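Local coordinates for 2-hydroxyhepta-2,4-diene-1, 7-dioateisomerase (PDB 3R6O), which probably acts as a magnesium-dependent isomerase of the fumarylacetoacetate hydrolase family, with 2-hydroxyhepta-2,4-diene-1,7-dioate as its likely substrate, at residues A[155-159]-A[284-290]; A[240-246]-A[301-307]. One frame throughout, in Å; residues are numbered along the deposited sequence.

The two contacts lie within the fumarylacetoacetate hydrolase C-terminal region, their centres about 11 Å apart. Along the chain their segments alternate: 155-159, 240-246, 284-290, 301-307. Interaction 1 joins the start of strand 155-165, in the nine-stranded mixed sheet, to the loop that follows strand 279-281, right beside the magnesium site. Interaction 2 pairs strands 239-244 and 303-308 inside the five-stranded sheet. The apolar side of that pair touches interaction 1 directly: Ile-159 reaches Ala-306, Tyr-157 packs on Leu-242, and Pro-285 on Phe-240. The two sheets, with the loop that carries Pro-285, are thus packed together here, with the metal-binding carboxylates next to the junction.

Interaction 1 (A[155-159]-A[284-290]); sequences LDYEI and TPGGCGF
Asp-156 and Tyr-157 reach across to the backbone of loop 284-290, at its glycine-rich part and Phe-290. The carboxylate of Asp-156 takes two consecutive amides: Gly-289 N gives a 2.7 Å bond to OD1 on its syn lone pair, and Phe-290 N a longer one, 3.2 Å, to OD2 from above the carboxylate plane. OD1 also accepts the amide of Tyr-157, so three backbone N-H groups, with Arg-193 at OD2, hold this carboxylate. OD2 further lies in plane at the edge of the Phe-290 ring, 3.3 Å from CD2, with carboxylate and ring planes 84° apart.

Tyr-157 has CG between its backbone N and carbonyl carbon (chi1 53°), which swings the ring over to the loop. Its OH donates to Gly-287 O in the carbonyl plane, 2.6 Å away, and is also bonded to Arg-249 NH1, while Asp-156 OD1 sits over one ring face, offset toward the rim. Further along, Thr-284 OG1 donates to Ile-159 O at 2.8 Å, and Thr-284 CG2 packs 3.7 Å from Glu-158 CB.

In the second shell Arg-193 forms salt bridges with both Asp-156 and Glu-158, which probably orients the latter beside the magnesium ion. Glu-158, seen as a magnesium ligand, has its side chain about 3 Å (nearest atoms) from the ion, whose ligands in this chain's model are given by Glu-160 and Asp-189. Gln-250 bonds both Thr-284 OG1 and Ile-159 N.

Strand 181-192 pairs with 155-159, the backbones of Asp-189 and Glu-158 hydrogen-bonded, while Tyr-157, Ile-159 and Pro-285 pack against strand 239-244.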
loop_
_atom_site.group_PDB
_atom_site.type_symbol
_atom_site.label_atom_id
_atom_site.label_comp_id
_atom_site.label_asym_id
_atom_site.label_seq_id
_atom_site.Cartn_x
_atom_site.Cartn_y
_atom_site.Cartn_z
ATOM N N LEU A 155 21.887 -1.712 4.977
ATOM C CA LEU A 155 20.754 -2.583 4.727
ATOM C C LEU A 155 20.590 -3.616 5.827
ATOM O O LEU A 155 21.506 -4.428 6.086
ATOM C CB LEU A 155 20.901 -3.304 3.375
ATOM C CG LEU A 155 19.628 -3.998 2.863
ATOM C CD1 LEU A 155 18.573 -2.969 2.551
ATOM C CD2 LEU A 155 19.951 -4.882 1.645
ATOM N N ASP A 156 19.430 -3.575 6.486
ATOM C CA ASP A 156 19.160 -4.468 7.598
ATOM C C ASP A 156 18.116 -5.553 7.259
ATOM O O ASP A 156 17.267 -5.376 6.385
ATOM C CB ASP A 156 18.710 -3.663 8.818
ATOM C CG ASP A 156 19.280 -4.197 10.108
ATOM O OD1 ASP A 156 19.823 -5.314 10.101
ATOM O OD2 ASP A 156 19.184 -3.479 11.145
ATOM N N TYR A 157 18.187 -6.634 8.022
ATOM C CA TYR A 157 17.285 -7.787 7.996
ATOM C C TYR A 157 16.395 -7.792 9.246
ATOM O O TYR A 157 16.790 -7.314 10.318
ATOM C CB TYR A 157 18.114 -9.097 7.924
ATOM C CG TYR A 157 19.141 -9.141 9.039
ATOM C CD1 TYR A 157 18.813 -9.657 10.292
ATOM C CD2 TYR A 157 20.400 -8.559 8.874
ATOM C CE1 TYR A 157 19.752 -9.636 11.360
ATOM C CE2 TYR A 157 21.350 -8.527 9.923
ATOM C CZ TYR A 157 21.010 -9.055 11.175
ATOM O OH TYR A 157 21.946 -9.052 12.221
ATOM N N GLU A 158 15.180 -8.321 9.088
ATOM C CA GLU A 158 14.223 -8.424 10.173
ATOM C C GLU A 158 13.299 -9.603 9.900
ATOM O O GLU A 158 12.331 -9.432 9.165
ATOM C CB GLU A 158 13.369 -7.186 10.230
ATOM C CG GLU A 158 14.118 -5.898 10.373
ATOM C CD GLU A 158 13.191 -4.714 10.549
ATOM O OE1 GLU A 158 12.290 -4.534 9.755
ATOM O OE2 GLU A 158 13.361 -3.941 11.508
ATOM N N ILE A 159 13.598 -10.755 10.472
ATOM C CA ILE A 159 12.725 -11.934 10.344
ATOM C C ILE A 159 11.417 -11.717 11.089
ATOM O O ILE A 159 11.397 -11.272 12.217
ATOM C CB ILE A 159 13.421 -13.236 10.795
ATOM C CG1 ILE A 159 12.617 -14.461 10.333
ATOM C CG2 ILE A 159 13.720 -13.269 12.356
ATOM C CD1 ILE A 159 13.350 -15.826 10.677
ATOM N N THR A 284 9.691 -8.122 14.447
ATOM C CA THR A 284 10.949 -8.848 14.525
ATOM C C THR A 284 11.586 -8.781 15.925
ATOM O O THR A 284 11.446 -7.779 16.642
ATOM C CB THR A 284 11.933 -8.283 13.460
ATOM O OG1 THR A 284 12.981 -9.206 13.237
ATOM C CG2 THR A 284 12.481 -6.902 13.852
ATOM N N PRO A 285 12.257 -9.862 16.351
ATOM C CA PRO A 285 12.958 -9.769 17.644
ATOM C C PRO A 285 14.295 -9.013 17.518
ATOM O O PRO A 285 14.555 -8.431 16.486
ATOM C CB PRO A 285 13.201 -11.226 18.005
ATOM C CG PRO A 285 13.276 -11.920 16.710
ATOM C CD PRO A 285 12.302 -11.230 15.810
ATOM N N GLY A 286 15.132 -9.041 18.554
ATOM C CA GLY A 286 16.483 -8.438 18.478
ATOM C C GLY A 286 17.499 -9.150 17.577
ATOM O O GLY A 286 17.177 -10.151 16.947
ATOM N N GLY A 287 18.740 -8.661 17.556
ATOM C CA GLY A 287 19.808 -9.242 16.734
ATOM C C GLY A 287 19.968 -8.651 15.323
ATOM O O GLY A 287 20.714 -9.161 14.512
ATOM N N CYS A 288 19.271 -7.559 15.043
ATOM C CA CYS A 288 19.391 -6.847 13.749
ATOM C C CYS A 288 20.737 -6.128 13.664
ATOM O O CYS A 288 21.365 -5.846 14.690
ATOM C CB CYS A 288 18.275 -5.803 13.618
ATOM S SG CYS A 288 16.552 -6.426 13.685
ATOM N N GLY A 289 21.154 -5.809 12.439
ATOM C CA GLY A 289 22.410 -5.164 12.140
ATOM C C GLY A 289 22.710 -3.874 12.910
ATOM O O GLY A 289 23.830 -3.658 13.314
ATOM N N PHE A 290 21.699 -3.040 13.111
ATOM C CA PHE A 290 21.881 -1.735 13.706
ATOM C C PHE A 290 22.188 -1.828 15.205
ATOM O O PHE A 290 22.584 -0.847 15.803
ATOM C CB PHE A 290 20.641 -0.832 13.457
ATOM C CG PHE A 290 19.485 -1.124 14.360
ATOM C CD1 PHE A 290 19.300 -0.395 15.543
ATOM C CD2 PHE A 290 18.580 -2.106 14.040
ATOM C CE1 PHE A 290 18.236 -0.663 16.378
ATOM C CE2 PHE A 290 17.532 -2.388 14.860
ATOM C CZ PHE A 290 17.340 -1.656 16.045
#

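Interaction 2 (A[240-246]-A[301-307]); sequences FELRING and GDVIEAH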
loop_
_atom_site.group_PDB
_atom_site.type_symbol
_atom_site.label_atom_id
_atom_site.label_comp_id
_atom_site.label_asym_id
_atom_site.label_seq_id
_atom_site.Cartn_x
_atom_site.Cartn_y
_atom_site.Cartn_z
ATOM N N PHE A 240 11.226 -19.268 15.439
ATOM C CA PHE A 240 11.858 -18.971 14.161
ATOM C C PHE A 240 13.269 -18.434 14.356
ATOM O O PHE A 240 13.570 -17.823 15.385
ATOM C CB PHE A 240 10.982 -18.000 13.344
ATOM C CG PHE A 240 10.575 -16.758 14.104
ATOM C CD1 PHE A 240 11.275 -15.590 13.951
ATOM C CD2 PHE A 240 9.541 -16.791 15.039
ATOM C CE1 PHE A 240 10.918 -14.442 14.654
ATOM C CE2 PHE A 240 9.185 -15.637 15.785
ATOM C CZ PHE A 240 9.880 -14.474 15.596
ATOM N N GLU A 241 14.120 -18.629 13.357
ATOM C CA GLU A 241 15.474 -18.123 13.420
ATOM C C GLU A 241 15.970 -17.602 12.095
ATOM O O GLU A 241 15.567 -18.069 11.049
ATOM C CB GLU A 241 16.411 -19.208 13.944
ATOM C CG GLU A 241 16.845 -20.228 12.892
ATOM C CD GLU A 241 17.924 -21.169 13.408
ATOM O OE1 GLU A 241 17.920 -21.471 14.620
ATOM O OE2 GLU A 241 18.777 -21.586 12.594
ATOM N N LEU A 242 16.871 -16.628 12.164
ATOM C CA LEU A 242 17.563 -16.128 11.009
ATOM C C LEU A 242 19.080 -16.211 11.224
ATOM O O LEU A 242 19.590 -15.839 12.297
ATOM C CB LEU A 242 17.112 -14.686 10.754
ATOM C CG LEU A 242 17.701 -13.975 9.537
ATOM C CD1 LEU A 242 16.696 -12.970 8.904
ATOM C CD2 LEU A 242 19.060 -13.272 9.872
ATOM N N ARG A 243 19.765 -16.749 10.214
ATOM C CA ARG A 243 21.194 -16.892 10.158
ATOM C C ARG A 243 21.693 -16.183 8.912
ATOM O O ARG A 243 20.971 -16.028 7.944
ATOM C CB ARG A 243 21.633 -18.371 10.064
ATOM C CG ARG A 243 21.033 -19.239 11.110
ATOM C CD ARG A 243 21.485 -20.696 11.025
ATOM N NE ARG A 243 21.084 -21.404 12.237
ATOM C CZ ARG A 243 21.852 -21.609 13.310
ATOM N NH1 ARG A 243 23.137 -21.216 13.359
ATOM N NH2 ARG A 243 21.329 -22.245 14.343
ATOM N N ILE A 244 22.949 -15.779 8.946
ATOM C CA ILE A 244 23.635 -15.229 7.788
ATOM C C ILE A 244 24.937 -15.981 7.646
ATOM O O ILE A 244 25.723 -16.029 8.584
ATOM C CB ILE A 244 23.867 -13.747 7.927
ATOM C CG1 ILE A 244 22.521 -13.008 7.837
ATOM C CG2 ILE A 244 24.860 -13.255 6.788
ATOM C CD1 ILE A 244 22.624 -11.487 8.136
ATOM N N ASN A 245 25.101 -16.635 6.484
ATOM C CA ASN A 245 26.191 -17.563 6.245
ATOM C C ASN A 245 26.338 -18.596 7.360
ATOM O O ASN A 245 27.435 -18.923 7.752
ATOM C CB ASN A 245 27.495 -16.764 6.033
ATOM C CG ASN A 245 27.309 -15.617 5.069
ATOM O OD1 ASN A 245 26.561 -15.732 4.061
ATOM N ND2 ASN A 245 27.943 -14.483 5.367
ATOM N N GLY A 246 25.208 -19.111 7.867
ATOM C CA GLY A 246 25.234 -20.169 8.852
ATOM C C GLY A 246 25.284 -19.655 10.283
ATOM O O GLY A 246 24.990 -20.402 11.216
ATOM N N GLY A 301 27.288 -10.677 -1.100
ATOM C CA GLY A 301 27.670 -12.056 -0.945
ATOM C C GLY A 301 27.204 -12.764 0.328
ATOM O O GLY A 301 27.341 -13.987 0.428
ATOM N N ASP A 302 26.683 -12.028 1.313
ATOM C CA ASP A 302 25.978 -12.687 2.424
ATOM C C ASP A 302 24.812 -13.537 1.880
ATOM O O ASP A 302 24.214 -13.203 0.854
ATOM C CB ASP A 302 25.411 -11.658 3.409
ATOM C CG ASP A 302 26.440 -11.136 4.392
ATOM O OD1 ASP A 302 27.496 -11.767 4.548
ATOM O OD2 ASP A 302 26.187 -10.072 5.024
ATOM N N VAL A 303 24.486 -14.602 2.597
ATOM C CA VAL A 303 23.294 -15.407 2.341
ATOM C C VAL A 303 22.471 -15.439 3.626
ATOM O O VAL A 303 22.988 -15.852 4.674
ATOM C CB VAL A 303 23.686 -16.841 1.925
ATOM C CG1 VAL A 303 22.414 -17.694 1.647
ATOM C CG2 VAL A 303 24.620 -16.814 0.699
ATOM N N ILE A 304 21.221 -14.952 3.544
ATOM C CA ILE A 304 20.283 -15.016 4.637
ATOM C C ILE A 304 19.548 -16.355 4.602
ATOM O O ILE A 304 18.957 -16.727 3.572
ATOM C CB ILE A 304 19.218 -13.896 4.557
ATOM C CG1 ILE A 304 19.877 -12.516 4.556
ATOM C CG2 ILE A 304 18.165 -14.021 5.707
ATOM C CD1 ILE A 304 18.994 -11.445 3.901
ATOM N N GLU A 305 19.585 -17.041 5.746
ATOM C CA GLU A 305 18.885 -18.298 5.943
ATOM C C GLU A 305 17.909 -18.125 7.106
ATOM O O GLU A 305 18.326 -17.885 8.248
ATOM C CB GLU A 305 19.883 -19.443 6.229
ATOM C CG GLU A 305 20.938 -19.646 5.149
ATOM C CD GLU A 305 22.388 -19.355 5.604
ATOM O OE1 GLU A 305 22.622 -18.889 6.731
ATOM O OE2 GLU A 305 23.305 -19.570 4.804
ATOM N N ALA A 306 16.620 -18.238 6.815
ATOM C CA ALA A 306 15.561 -18.075 7.775
ATOM C C ALA A 306 14.776 -19.361 7.807
ATOM O O ALA A 306 14.591 -20.014 6.769
ATOM C CB ALA A 306 14.658 -16.861 7.419
ATOM N N HIS A 307 14.349 -19.746 9.003
ATOM C CA HIS A 307 13.760 -21.060 9.222
ATOM C C HIS A 307 12.693 -20.997 10.295
ATOM O O HIS A 307 12.854 -20.340 11.342
ATOM C CB HIS A 307 14.859 -22.085 9.640
ATOM C CG HIS A 307 14.335 -23.251 10.418
ATOM N ND1 HIS A 307 13.749 -24.347 9.818
ATOM C CD2 HIS A 307 14.286 -23.482 11.755
ATOM C CE1 HIS A 307 13.357 -25.198 10.750
ATOM N NE2 HIS A 307 13.664 -24.690 11.934
HETATM O O HOH W 1 18.037 -20.349 9.858
#
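Strands 240-244 and 303-307 run antiparallel, their axes 4.6 Å apart at closest approach and their directions 164° apart. Glu-241 with His-307 and Arg-243 with Glu-305 are hydrogen-bonded pairs, each closed by two N-H to O=C bonds; Arg-243 N to Glu-305 O is 2.7 Å. Leu-242 with Ala-306 and Ile-244 with Ile-304 alternate with them as non-hydrogen-bonded pairs. Asn-245 N still bonds Val-303 O, but the return bond from Val-303 N goes to the side-chain OD1 of Asn-245, at 2.8 Å, as the chain turns off with positive phi at Asn-245 and Gly-246.

The other end of that amide, ND2, meets Asp-302 OD1 at 2.9 Å from above the carboxylate plane, the two groups turned 56° to each other. Arg-299 also forms a salt bridge with OD1. On the apolar face, Leu-242 CD1 lies 3.7 Å from Ile-304 CG2, and Ile-244 CG2 rests 3.6 Å from Asp-302 CG. Tyr-157 and Ile-159 pack on this side.

The opposite face is polar. Glu-305 bends at chi2 (115°), bringing OE1 to Gly-246 N at 2.8 Å on the syn side. Arg-243 NE is modelled implausibly close to Glu-241 OE2, so that salt bridge is of doubtful geometry, while NH1 reaches Gly-246 O in the guanidinium plane. A water donates to both Glu-241 OE2 and Glu-305 O, 3.0 Å from the latter.

The turn after strand 239-244 is therefore gripped through both backbone and side chains: Glu-305 takes the amide of Gly-246 and Arg-243 its carbonyl. Arg-243 may partly offset the charge of Glu-241 and, at longer range, of Glu-305, while the apolar side packs on the neighbouring sheet.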